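Local atomic coordinates of 1,4-dihydroxy-2-naphthoyl-CoA hydrolase (Prochlorococcus marinus, PDB entry 2HX5), a protein that probably hydrolyses 1,4-dihydroxy-2-naphthoyl-CoA to 1,4-dihydroxy-2-naphthoate and CoA, a step in phylloquinone (vitamin K1) biosynthesis. Residues 16-21 and 31-36; 8-13 and 38-43. All coordinates share one frame; numbering follows the deposited sequence.

In the fold
From the N terminus, the chain passes through a short helix into strand 9-13, outermost in this chain's sheet, then through the loop holding 16-21, and enters helix 29-45, the central helix of the hotdog fold. Interaction 2 closes the longer loop by bringing 8-13 back against 38-43, in the later part of that helix. Interaction 1 is nested inside it, joining 16-21 to 31-36 near the helix start. The two contacts meet where R12 of the strand forms a salt bridge with E36 and lies against W33. Together they fasten strand 9-13 and the loop carrying the predicted active-site D20 to one helix, and both touch the third subunit.

Interaction 1. Residues 16-21 and 31-36; sequences FGDTDA and FRWCHE
R32 NH2 is gripped from several sides: D18 OD1 forms a salt bridge with it at 3.0 Å, a water accepts from it, and Q29 OE1, one turn back near the helix start, is a further partner. The same water donates to D18 OD2 at 2.9 Å, so the aspartate and the arginine are joined both directly and through solvent. The D18 oxygen arrives at the edge of the guanidinium, with the two planes turned 47° apart. R32 leaves the helix extended, CG anti to the backbone N, and bends only at chi3 (71°); this swings its end alongside the helix, where NH1 also reaches E36 OE2 at 3.0 Å. E36 OE2 is met from above the carboxylate plane, but lies in the plane of the guanidinium. D18, R32 and E36 thus form a salt-bridge network. E36 also pairs with R12, and the carboxylates probably ease the close approach of R32 NH1 to its counterpart in the third subunit.

D18 OD2 accepts from the backbone N of R15 and lies 3.5 Å from W33 CZ2, at the edge of the indole, where the ring carries its weakly positive C-H groups. W33 CD1 lies over one face of the R32 guanidinium, toward its rim. Behind D18, F16 O accepts from T19 N and, at 2.6 Å, from T19 OG1, closing the short 3-10 turn that precedes D20, the predicted active-site residue.

The turn belongs to the loop between strand 9-13 and helix 29-45. W33 packs on V14 and M25 of this loop, on I80 of the loop before strand 85-96, and on F106 of strand 99-108, while C34 and F31 carry the helix onto strands 99-108, 111-124 and 65-76.

Interaction 2. Residues 8-13 and 38-43; sequences LLLRRV and WEESLE
L10 and E40 lie side by side and run opposite ways, the leucine reaching from the strand toward the helix and the glutamate from the helix toward the strand. E40 has CG anti to its own N (chi1 -168°) and runs straight beyond it, which lays its carboxylate alongside the leucine branches: L10 CD2 lies 3.8 Å from E40 OE2. The other branch, CD1, rests on the helix surface, 4.2 Å from S41 CB. At the end of the short helix, just before the strand begins, L8 directs its CB away from helix 29-45, yet its CD2 comes to 4.0 Å from S41 OG. That hydroxyl is engaged by W7 O and W140 NE1, so the leucine meets a polar atom already satisfied.

Past L10, the carboxylate faces the backbone of R11, and two waters bridge them. One accepts from R11 N and donates to E40 OE2, each at 2.9 Å; the other donates to both R11 O and E40 OE1. L10 and R12 bond through their backbones to strand 85-96, whereas R11 turns its N and O to the helix side. E40 therefore offers strand 9-13 a solvent-mediated polar partner there, with aliphatic packing beside it and no direct hydrogen bond between 8-13 and 38-43.

Interaction 1. Residues 16-21 and 31-36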
ATOM      1  N   PHE A  16       7.986  -8.007   5.732  1.00 14.28           N
ATOM      2  CA  PHE A  16       7.269  -7.827   6.988  1.00 12.51           C
ATOM      3  C   PHE A  16       6.016  -6.941   6.777  1.00 13.44           C
ATOM      4  O   PHE A  16       4.923  -7.228   7.296  1.00 14.45           O
ATOM      5  CB  PHE A  16       8.185  -7.220   8.019  1.00 11.62           C
ATOM      6  CG  PHE A  16       7.595  -7.105   9.338  1.00 13.92           C
ATOM      7  CD1 PHE A  16       7.188  -8.248  10.016  1.00 19.07           C
ATOM      8  CD2 PHE A  16       7.488  -5.906   9.946  1.00 15.86           C
ATOM      9  CE1 PHE A  16       6.645  -8.134  11.268  1.00 20.03           C
ATOM     10  CE2 PHE A  16       6.965  -5.812  11.247  1.00 16.98           C
ATOM     11  CZ  PHE A  16       6.561  -6.905  11.856  1.00 15.51           C
ATOM     12  N   GLY A  17       6.141  -5.844   6.030  1.00 12.95           N
ATOM     13  CA  GLY A  17       5.034  -4.925   5.751  1.00 13.75           C
ATOM     14  C   GLY A  17       3.921  -5.508   4.913  1.00 13.70           C
ATOM     15  O   GLY A  17       2.849  -4.874   4.803  1.00 14.87           O
ATOM     16  N   ASP A  18       4.157  -6.683   4.310  1.00 12.79           N
ATOM     17  CA  ASP A  18       3.137  -7.366   3.534  1.00 14.01           C
ATOM     18  C   ASP A  18       2.178  -8.160   4.424  1.00 12.26           C
ATOM     19  O   ASP A  18       1.185  -8.723   3.878  1.00 15.34           O
ATOM     20  CB  ASP A  18       3.771  -8.347   2.570  1.00 16.29           C
ATOM     21  CG  ASP A  18       4.724  -7.691   1.582  1.00 20.56           C
ATOM     22  OD1 ASP A  18       4.587  -6.445   1.351  1.00 25.13           O
ATOM     23  OD2 ASP A  18       5.675  -8.403   1.110  1.00 18.72           O
ATOM     24  N   THR A  19       2.445  -8.268   5.715  1.00 13.21           N
ATOM     25  CA  THR A  19       1.695  -9.089   6.668  1.00 13.65           C
ATOM     26  C   THR A  19       0.778  -8.224   7.492  1.00 16.75           C
ATOM     27  O   THR A  19       0.925  -6.998   7.529  1.00 18.78           O
ATOM     28  CB  THR A  19       2.629  -9.844   7.637  1.00 15.34           C
ATOM     29  OG1 THR A  19       3.279  -8.896   8.509  1.00 18.94           O
ATOM     30  CG2 THR A  19       3.519 -10.750   6.879  1.00 18.41           C
ATOM     31  N   ASP A  20      -0.262  -8.831   8.069  1.00 13.93           N
ATOM     32  CA  ASP A  20      -1.128  -8.122   8.988  1.00 16.06           C
ATOM     33  C   ASP A  20      -1.048  -8.748  10.377  1.00 18.56           C
ATOM     34  O   ASP A  20      -0.256  -9.644  10.613  1.00 17.33           O
ATOM     35  CB  ASP A  20      -2.586  -8.059   8.457  1.00 16.48           C
ATOM     36  CG  ASP A  20      -3.179  -9.424   8.229  1.00 17.76           C
ATOM     37  OD1 ASP A  20      -2.877 -10.379   8.974  1.00 19.76           O
ATOM     38  OD2 ASP A  20      -3.968  -9.539   7.261  1.00 19.57           O
ATOM     39  N   ALA A  21      -1.843  -8.236  11.319  1.00 17.00           N
ATOM     40  CA  ALA A  21      -1.752  -8.667  12.695  1.00 18.48           C
ATOM     41  C   ALA A  21      -2.271 -10.076  12.855  1.00 19.93           C
ATOM     42  O   ALA A  21      -2.089 -10.582  13.927  1.00 24.50           O
ATOM     43  CB  ALA A  21      -2.526  -7.719  13.609  1.00 18.93           C
ATOM     44  N   PHE A  31      -2.175  -9.328  -5.250  1.00 15.19           N
ATOM     45  CA  PHE A  31      -2.399  -8.688  -6.559  1.00 15.44           C
ATOM     46  C   PHE A  31      -1.318  -7.753  -6.962  1.00 15.84           C
ATOM     47  O   PHE A  31      -0.964  -7.640  -8.136  1.00 14.66           O
ATOM     48  CB  PHE A  31      -3.766  -7.987  -6.532  1.00 13.67           C
ATOM     49  CG  PHE A  31      -4.939  -8.919  -6.476  1.00 14.05           C
ATOM     50  CD1 PHE A  31      -5.270  -9.719  -7.572  1.00 15.56           C
ATOM     51  CD2 PHE A  31      -5.689  -8.994  -5.337  1.00 20.62           C
ATOM     52  CE1 PHE A  31      -6.319 -10.586  -7.519  1.00 16.87           C
ATOM     53  CE2 PHE A  31      -6.746  -9.878  -5.270  1.00 23.34           C
ATOM     54  CZ  PHE A  31      -7.072 -10.646  -6.391  1.00 19.14           C
ATOM     55  N   ARG A  32      -0.789  -7.017  -5.980  1.00 15.56           N
ATOM     56  CA  ARG A  32       0.391  -6.193  -6.246  1.00 15.81           C
ATOM     57  C   ARG A  32       1.568  -7.049  -6.737  1.00 14.38           C
ATOM     58  O   ARG A  32       2.284  -6.755  -7.695  1.00 16.21           O
ATOM     59  CB  ARG A  32       0.844  -5.387  -4.999  1.00 18.54           C
ATOM     60  CG  ARG A  32       2.145  -4.638  -5.274  1.00 17.70           C
ATOM     61  CD  ARG A  32       2.420  -3.719  -4.089  1.00 18.33           C
ATOM     62  NE  ARG A  32       2.800  -4.463  -2.885  1.00 19.51           N
ATOM     63  CZ  ARG A  32       4.012  -4.920  -2.612  1.00 18.23           C
ATOM     64  NH1 ARG A  32       5.046  -4.799  -3.425  1.00 19.64           N
ATOM     65  NH2 ARG A  32       4.210  -5.555  -1.479  1.00 20.40           N
ATOM     66  N   TRP A  33       1.775  -8.165  -6.055  1.00 14.42           N
ATOM     67  CA  TRP A  33       2.850  -9.074  -6.467  1.00 13.88           C
ATOM     68  C   TRP A  33       2.650  -9.590  -7.894  1.00 12.89           C
ATOM     69  O   TRP A  33       3.600  -9.772  -8.675  1.00 15.45           O
ATOM     70  CB  TRP A  33       2.983 -10.272  -5.533  1.00 14.03           C
ATOM     71  CG  TRP A  33       3.314  -9.908  -4.087  1.00 13.79           C
ATOM     72  CD1 TRP A  33       3.658  -8.705  -3.588  1.00 17.49           C
ATOM     73  CD2 TRP A  33       3.204 -10.778  -2.983  1.00 14.76           C
ATOM     74  NE1 TRP A  33       3.835  -8.785  -2.226  1.00 18.50           N
ATOM     75  CE2 TRP A  33       3.553 -10.051  -1.820  1.00 18.86           C
ATOM     76  CE3 TRP A  33       2.859 -12.129  -2.861  1.00 16.69           C
ATOM     77  CZ2 TRP A  33       3.543 -10.629  -0.547  1.00 18.14           C
ATOM     78  CZ3 TRP A  33       2.875 -12.689  -1.611  1.00 15.61           C
ATOM     79  CH2 TRP A  33       3.216 -11.943  -0.469  1.00 16.56           C
ATOM     80  N   CYS A  34       1.399  -9.897  -8.233  1.00 13.51           N
ATOM     81  CA  CYS A  34       1.110 -10.319  -9.606  1.00 17.04           C
ATOM     82  C   CYS A  34       1.455  -9.262 -10.626  1.00 14.20           C
ATOM     83  O   CYS A  34       2.187  -9.492 -11.589  1.00 15.47           O
ATOM     84  CB  CYS A  34      -0.357 -10.659  -9.737  1.00 14.82           C
ATOM     85  SG  CYS A  34      -0.950 -12.160  -8.895  1.00 17.45           S
ATOM     86  N   HIS A  35       0.993  -8.046 -10.379  1.00 14.23           N
ATOM     87  CA  HIS A  35       1.236  -6.974 -11.316  1.00 15.18           C
ATOM     88  C   HIS A  35       2.727  -6.717 -11.462  1.00 13.86           C
ATOM     89  O   HIS A  35       3.278  -6.570 -12.569  1.00 14.45           O
ATOM     90  CB  HIS A  35       0.476  -5.720 -10.920  1.00 16.03           C
ATOM     91  CG  HIS A  35       0.387  -4.648 -11.978  1.00 16.02           C
ATOM     92  ND1 HIS A  35       1.473  -3.917 -12.432  1.00 15.56           N
ATOM     93  CD2 HIS A  35      -0.699  -4.159 -12.621  1.00 19.99           C
ATOM     94  CE1 HIS A  35       1.027  -3.013 -13.302  1.00 18.19           C
ATOM     95  NE2 HIS A  35      -0.268  -3.173 -13.464  1.00 18.79           N
ATOM     96  N   GLU A  36       3.417  -6.673 -10.317  1.00 14.90           N
ATOM     97  CA  GLU A  36       4.870  -6.467 -10.393  1.00 15.00           C
ATOM     98  C   GLU A  36       5.582  -7.601 -11.115  1.00 15.12           C
ATOM     99  O   GLU A  36       6.539  -7.366 -11.843  1.00 15.52           O
ATOM    100  CB  GLU A  36       5.473  -6.345  -8.996  1.00 14.32           C
ATOM    101  CG  GLU A  36       5.034  -5.135  -8.213  1.00 14.48           C
ATOM    102  CD  GLU A  36       5.720  -4.906  -6.870  1.00 20.67           C
ATOM    103  OE1 GLU A  36       6.578  -5.740  -6.532  1.00 24.62           O
ATOM    104  OE2 GLU A  36       5.406  -3.886  -6.222  1.00 20.36           O
TER
HETATM  105  O   HOH W   1       6.898  -6.556  -0.812  1.00 21.32           O

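Interaction 2. Residues 8-13 and 38-43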
ATOM      1  N   LEU A   8       9.108 -16.307 -17.261  1.00 14.82           N
ATOM      2  CA  LEU A   8       7.835 -16.814 -16.679  1.00 15.81           C
ATOM      3  C   LEU A   8       7.954 -17.460 -15.316  1.00 17.52           C
ATOM      4  O   LEU A   8       6.938 -17.687 -14.659  1.00 16.45           O
ATOM      5  CB  LEU A   8       7.160 -17.790 -17.647  1.00 17.18           C
ATOM      6  CG  LEU A   8       6.768 -17.255 -19.024  1.00 14.84           C
ATOM      7  CD1 LEU A   8       6.185 -18.395 -19.920  1.00 18.08           C
ATOM      8  CD2 LEU A   8       5.799 -16.110 -18.954  1.00 16.14           C
ATOM      9  N   LEU A   9       9.176 -17.788 -14.912  1.00 16.53           N
ATOM     10  CA  LEU A   9       9.449 -18.340 -13.590  1.00 16.97           C
ATOM     11  C   LEU A   9      10.204 -17.302 -12.807  1.00 17.97           C
ATOM     12  O   LEU A   9      11.367 -16.994 -13.124  1.00 19.57           O
ATOM     13  CB  LEU A   9      10.265 -19.643 -13.640  1.00 16.33           C
ATOM     14  CG  LEU A   9       9.648 -20.795 -14.404  1.00 25.49           C
ATOM     15  CD1 LEU A   9      10.564 -22.069 -14.350  1.00 27.86           C
ATOM     16  CD2 LEU A   9       8.280 -21.118 -13.831  1.00 25.89           C
ATOM     17  N   LEU A  10       9.562 -16.741 -11.802  1.00 16.27           N
ATOM     18  CA  LEU A  10      10.113 -15.624 -11.098  1.00 15.96           C
ATOM     19  C   LEU A  10      10.094 -15.960  -9.612  1.00 18.83           C
ATOM     20  O   LEU A  10       9.573 -17.003  -9.198  1.00 20.37           O
ATOM     21  CB  LEU A  10       9.319 -14.343 -11.437  1.00 18.87           C
ATOM     22  CG  LEU A  10       9.297 -13.987 -12.949  1.00 19.84           C
ATOM     23  CD1 LEU A  10       8.284 -12.896 -13.269  1.00 23.45           C
ATOM     24  CD2 LEU A  10      10.717 -13.601 -13.452  1.00 22.43           C
ATOM     25  N   ARG A  11      10.731 -15.128  -8.802  1.00 19.47           N
ATOM     26  CA  ARG A  11      10.864 -15.382  -7.391  1.00 21.61           C
ATOM     27  C   ARG A  11      10.672 -14.104  -6.601  1.00 21.84           C
ATOM     28  O   ARG A  11      11.049 -13.021  -7.050  1.00 23.44           O
ATOM     29  CB  ARG A  11      12.253 -15.926  -7.074  1.00 25.06           C
ATOM     30  CG  ARG A  11      12.555 -16.081  -5.573  1.00 30.23           C
ATOM     31  CD  ARG A  11      13.954 -16.717  -5.395  1.00 34.59           C
ATOM     32  NE  ARG A  11      14.337 -16.921  -3.992  1.00 39.59           N
ATOM     33  CZ  ARG A  11      14.741 -15.962  -3.155  1.00 42.14           C
ATOM     34  NH1 ARG A  11      14.822 -14.686  -3.548  1.00 42.91           N
ATOM     35  NH2 ARG A  11      15.077 -16.286  -1.904  1.00 43.62           N
ATOM     36  N   ARG A  12      10.055 -14.234  -5.443  1.00 20.75           N
ATOM     37  CA  ARG A  12      10.089 -13.135  -4.484  1.00 23.57           C
ATOM     38  C   ARG A  12       9.977 -13.629  -3.056  1.00 21.87           C
ATOM     39  O   ARG A  12       9.515 -14.726  -2.747  1.00 21.44           O
ATOM     40  CB  ARG A  12       9.020 -12.090  -4.762  1.00 26.40           C
ATOM     41  CG  ARG A  12       7.610 -12.492  -4.369  1.00 25.53           C
ATOM     42  CD  ARG A  12       6.608 -11.362  -4.685  1.00 25.55           C
ATOM     43  NE  ARG A  12       6.821 -10.127  -3.943  1.00 25.34           N
ATOM     44  CZ  ARG A  12       6.878  -8.869  -4.463  1.00 24.75           C
ATOM     45  NH1 ARG A  12       6.817  -8.574  -5.752  1.00 22.48           N
ATOM     46  NH2 ARG A  12       6.982  -7.875  -3.619  1.00 25.04           N
ATOM     47  N   VAL A  13      10.408 -12.747  -2.174  1.00 19.50           N
ATOM     48  CA  VAL A  13      10.413 -13.016  -0.749  1.00 16.62           C
ATOM     49  C   VAL A  13       9.375 -12.086  -0.100  1.00 14.99           C
ATOM     50  O   VAL A  13       9.325 -10.861  -0.366  1.00 18.44           O
ATOM     51  CB  VAL A  13      11.806 -12.777  -0.084  1.00 19.07           C
ATOM     52  CG1 VAL A  13      11.777 -13.167   1.379  1.00 19.86           C
ATOM     53  CG2 VAL A  13      12.900 -13.531  -0.908  1.00 21.61           C
ATOM     54  N   TRP A  38       4.341  -9.402 -13.550  1.00 14.33           N
ATOM     55  CA  TRP A  38       4.019  -9.195 -14.956  1.00 14.41           C
ATOM     56  C   TRP A  38       4.994  -8.147 -15.556  1.00 15.47           C
ATOM     57  O   TRP A  38       5.598  -8.351 -16.607  1.00 16.23           O
ATOM     58  CB  TRP A  38       2.569  -8.761 -15.104  1.00 15.14           C
ATOM     59  CG  TRP A  38       2.216  -8.274 -16.492  1.00 16.10           C
ATOM     60  CD1 TRP A  38       2.350  -8.953 -17.643  1.00 17.30           C
ATOM     61  CD2 TRP A  38       1.642  -7.010 -16.820  1.00 16.30           C
ATOM     62  NE1 TRP A  38       1.882  -8.201 -18.701  1.00 16.96           N
ATOM     63  CE2 TRP A  38       1.444  -6.991 -18.222  1.00 19.17           C
ATOM     64  CE3 TRP A  38       1.261  -5.894 -16.071  1.00 17.20           C
ATOM     65  CZ2 TRP A  38       0.919  -5.847 -18.904  1.00 17.25           C
ATOM     66  CZ3 TRP A  38       0.689  -4.824 -16.724  1.00 19.12           C
ATOM     67  CH2 TRP A  38       0.542  -4.798 -18.125  1.00 21.09           C
ATOM     68  N   GLU A  39       5.180  -7.031 -14.838  1.00 14.39           N
ATOM     69  CA  GLU A  39       6.158  -6.031 -15.278  1.00 14.15           C
ATOM     70  C   GLU A  39       7.548  -6.658 -15.382  1.00 13.45           C
ATOM     71  O   GLU A  39       8.288  -6.410 -16.332  1.00 15.07           O
ATOM     72  CB  GLU A  39       6.177  -4.852 -14.294  1.00 15.23           C
ATOM     73  CG  GLU A  39       4.870  -4.104 -14.204  1.00 14.92           C
ATOM     74  CD  GLU A  39       4.867  -3.070 -13.085  1.00 15.41           C
ATOM     75  OE1 GLU A  39       5.586  -2.043 -13.231  1.00 17.53           O
ATOM     76  OE2 GLU A  39       4.149  -3.327 -12.090  1.00 17.88           O
ATOM     77  N   GLU A  40       7.952  -7.423 -14.362  1.00 13.57           N
ATOM     78  CA  GLU A  40       9.256  -8.129 -14.362  1.00 14.90           C
ATOM     79  C   GLU A  40       9.404  -9.072 -15.539  1.00 14.03           C
ATOM     80  O   GLU A  40      10.484  -9.167 -16.159  1.00 15.13           O
ATOM     81  CB  GLU A  40       9.484  -8.912 -13.063  1.00 15.04           C
ATOM     82  CG  GLU A  40      10.877  -9.392 -12.933  1.00 16.68           C
ATOM     83  CD  GLU A  40      11.127 -10.161 -11.642  1.00 22.65           C
ATOM     84  OE1 GLU A  40      10.230 -10.232 -10.781  1.00 29.71           O
ATOM     85  OE2 GLU A  40      12.239 -10.743 -11.513  1.00 25.88           O
ATOM     86  N   SER A  41       8.321  -9.762 -15.864  1.00 13.78           N
ATOM     87  CA  SER A  41       8.334 -10.657 -17.013  1.00 14.00           C
ATOM     88  C   SER A  41       8.558  -9.969 -18.351  1.00 14.43           C
ATOM     89  O   SER A  41       9.354 -10.379 -19.160  1.00 15.40           O
ATOM     90  CB  SER A  41       7.024 -11.437 -17.028  1.00 16.03           C
ATOM     91  OG  SER A  41       7.041 -12.425 -18.067  1.00 14.98           O
ATOM     92  N   LEU A  42       7.875  -8.841 -18.517  1.00 13.24           N
ATOM     93  CA  LEU A  42       8.026  -8.081 -19.728  1.00 15.42           C
ATOM     94  C   LEU A  42       9.468  -7.579 -19.846  1.00 15.64           C
ATOM     95  O   LEU A  42      10.061  -7.673 -20.927  1.00 15.71           O
ATOM     96  CB  LEU A  42       7.066  -6.889 -19.752  1.00 16.91           C
ATOM     97  CG  LEU A  42       5.549  -7.210 -19.732  1.00 15.41           C
ATOM     98  CD1 LEU A  42       4.778  -5.863 -19.646  1.00 17.52           C
ATOM     99  CD2 LEU A  42       5.151  -8.050 -20.931  1.00 16.44           C
ATOM    100  N   GLU A  43      10.013  -7.081 -18.732  1.00 16.62           N
ATOM    101  CA  GLU A  43      11.420  -6.608 -18.649  1.00 16.57           C
ATOM    102  C   GLU A  43      12.426  -7.727 -19.015  1.00 17.09           C
ATOM    103  O   GLU A  43      13.343  -7.546 -19.811  1.00 19.13           O
ATOM    104  CB  GLU A  43      11.627  -6.123 -17.220  1.00 18.98           C
ATOM    105  CG  GLU A  43      12.950  -5.608 -16.744  1.00 24.26           C
ATOM    106  CD  GLU A  43      12.750  -5.164 -15.278  1.00 26.09           C
ATOM    107  OE1 GLU A  43      12.885  -6.005 -14.339  1.00 30.76           O
ATOM    108  OE2 GLU A  43      12.305  -3.998 -15.132  1.00 30.51           O
TER
HETATM  109  O   HOH W   2      12.519 -13.196 -10.073  1.00 25.71           O
HETATM  110  O   HOH W   3      10.307 -10.819  -8.076  1.00 37.69           O